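Local coordinates for ABC-type amino acid transport system, periplasmic component (Caldanaerobacter subterraneus subsp. tengcongensis MB4, PDB 4YMX), which binds arginine in the cleft between two lobes and probably delivers it to an amino acid ABC transporter as its substrate-binding component, at residues A150-T155 with N173-E178. Residues are numbered along the deposited sequence; the frame is centred on the assembly and turned at random.
With ARG (arginine), chain C.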
# COMPACT_ATOMS: atom_id res chain seq x y z
N ALA A 150 -10.31 -12.49 -0.50
CA ALA A 150 -9.52 -11.85 -1.54
C ALA A 150 -8.38 -11.06 -0.92
O ALA A 150 -8.57 -10.32 0.05
CB ALA A 150 -10.38 -10.95 -2.41
N VAL A 151 -7.17 -11.25 -1.47
CA VAL A 151 -5.97 -10.56 -1.01
C VAL A 151 -5.06 -10.23 -2.18
O VAL A 151 -5.13 -10.88 -3.23
CB VAL A 151 -5.16 -11.41 -0.00
CG1 VAL A 151 -5.94 -11.62 1.29
CG2 VAL A 151 -4.76 -12.74 -0.61
N GLN A 152 -4.18 -9.26 -1.97
CA GLN A 152 -3.22 -8.87 -2.98
C GLN A 152 -1.96 -9.73 -2.87
O GLN A 152 -1.38 -9.88 -1.79
CB GLN A 152 -2.88 -7.38 -2.87
CG GLN A 152 -1.85 -6.91 -3.89
CD GLN A 152 -1.79 -5.41 -3.99
OE1 GLN A 152 -1.75 -4.70 -2.97
NE2 GLN A 152 -1.83 -4.90 -5.21
N ILE A 153 -1.57 -10.31 -3.99
CA ILE A 153 -0.37 -11.15 -4.04
C ILE A 153 0.86 -10.39 -3.56
O ILE A 153 1.13 -9.27 -4.00
CB ILE A 153 -0.12 -11.65 -5.45
CG1 ILE A 153 -1.27 -12.55 -5.89
CG2 ILE A 153 1.19 -12.42 -5.53
CD1 ILE A 153 -1.36 -12.69 -7.38
N GLY A 154 1.59 -11.00 -2.64
CA GLY A 154 2.89 -10.48 -2.23
C GLY A 154 2.82 -9.53 -1.06
O GLY A 154 3.81 -8.88 -0.72
N THR A 155 1.66 -9.47 -0.41
CA THR A 155 1.45 -8.49 0.66
C THR A 155 1.35 -9.06 2.06
O THR A 155 1.13 -10.26 2.27
CB THR A 155 0.17 -7.65 0.42
OG1 THR A 155 -0.99 -8.51 0.47
CG2 THR A 155 0.24 -6.91 -0.91
N ASN A 173 -3.63 -9.58 -8.46
CA ASN A 173 -2.54 -8.65 -8.71
C ASN A 173 -2.81 -7.27 -8.14
O ASN A 173 -1.92 -6.65 -7.56
CB ASN A 173 -2.28 -8.52 -10.21
CG ASN A 173 -1.68 -9.77 -10.80
OD1 ASN A 173 -1.02 -10.55 -10.11
ND2 ASN A 173 -1.92 -9.98 -12.09
N ARG A 174 -4.03 -6.78 -8.32
CA ARG A 174 -4.40 -5.41 -7.99
C ARG A 174 -5.59 -5.34 -7.05
O ARG A 174 -6.55 -6.11 -7.17
CB ARG A 174 -4.72 -4.62 -9.27
CG ARG A 174 -3.57 -4.58 -10.27
CD ARG A 174 -2.54 -3.56 -9.86
NE ARG A 174 -2.90 -2.21 -10.32
CZ ARG A 174 -2.03 -1.22 -10.51
NH1 ARG A 174 -0.74 -1.40 -10.27
NH2 ARG A 174 -2.46 -0.05 -10.95
N VAL A 175 -5.52 -4.40 -6.12
CA VAL A 175 -6.55 -4.23 -5.11
C VAL A 175 -7.91 -3.93 -5.72
O VAL A 175 -8.94 -4.36 -5.19
CB VAL A 175 -6.14 -3.12 -4.11
CG1 VAL A 175 -7.26 -2.84 -3.12
CG2 VAL A 175 -4.87 -3.52 -3.38
N SER A 176 -7.93 -3.21 -6.83
CA SER A 176 -9.19 -2.85 -7.47
C SER A 176 -10.01 -4.10 -7.84
O SER A 176 -11.23 -4.09 -7.74
CB SER A 176 -8.94 -1.99 -8.70
OG SER A 176 -8.01 -2.62 -9.56
N ASP A 177 -9.34 -5.18 -8.21
CA ASP A 177 -10.04 -6.42 -8.54
C ASP A 177 -10.59 -7.14 -7.32
O ASP A 177 -11.60 -7.84 -7.41
CB ASP A 177 -9.15 -7.33 -9.38
CG ASP A 177 -8.91 -6.76 -10.75
OD1 ASP A 177 -9.90 -6.51 -11.46
OD2 ASP A 177 -7.73 -6.51 -11.09
N GLU A 178 -9.96 -6.95 -6.17
CA GLU A 178 -10.46 -7.51 -4.92
C GLU A 178 -11.81 -6.90 -4.57
O GLU A 178 -12.72 -7.60 -4.12
CB GLU A 178 -9.45 -7.28 -3.80
CG GLU A 178 -8.10 -7.93 -4.08
CD GLU A 178 -7.04 -7.50 -3.10
OE1 GLU A 178 -7.32 -7.50 -1.87
OE2 GLU A 178 -5.93 -7.15 -3.55
N ARG C . 1.31 -2.71 3.31
CA ARG C . 1.08 -3.99 2.58
C ARG C . 2.41 -4.63 2.21
O ARG C . 3.47 -4.03 2.38
CB ARG C . 0.25 -3.74 1.32
CG ARG C . 0.83 -2.69 0.40
CD ARG C . 0.12 -2.68 -0.95
NE ARG C . 0.45 -1.48 -1.70
CZ ARG C . -0.03 -1.20 -2.91
NH1 ARG C . -0.84 -2.03 -3.53
NH2 ARG C . 0.33 -0.07 -3.50
OXT ARG C . 2.44 -5.76 1.73
O HOH W 1 -5.27 -7.00 -0.24
O HOH W 2 0.49 -7.95 -6.54
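At the arginine pocket of this type II periplasmic-binding-protein fold, Q152 at the end of strand 148-152 reaches across to N173 and V175, a worked example, in a member of solute-binding protein family 3, of one amide serving both a backbone carbonyl and a ligand. From Q152 the chain runs into a type II turn toward T155; beside it strand 168-172 leads through N173 and R174 into helix 175-183. With CG anti to the backbone N (chi1 179°) and the chain extended beyond it, Q152 carries its amide to the guanidinium end of the ligand pocket. There NE2 donates an almost straight bond to the carbonyl O of N173, 2.9 Å away; the acceptor O lies in the plane of the Q152 amide, whereas NE2 stands 26° off the plane of the N173 carbonyl. The opposite end of the amide serves the substrate: OE1 accepts from NH1 of the bound arginine at 2.9 Å, while CG2 of V175 packs against OE1 at 3.4 Å. The hold of a backbone carbonyl on NE2 is consistent with OE1 being fixed toward the guanidinium, and a leucine in place of Q152 would probably leave NH1 of the ligand without this acceptor and the N173 carbonyl without its amide donor. On the helix side, E178 crosses the Q152 side chain at about a right angle, OE2 coming within 3.1 Å of Q152 CB, and one water links Q152 N to E178 OE1. Further back along the strand, CB of A150 meets CB of E178. CD1 of I153 packs 3.5 Å from OD1 of N173, whose hydrogen-bond partner is K89 NZ. A second water donates to both I153 O and N173 O, so the N173 carbonyl receives this water as well as Q152 NE2.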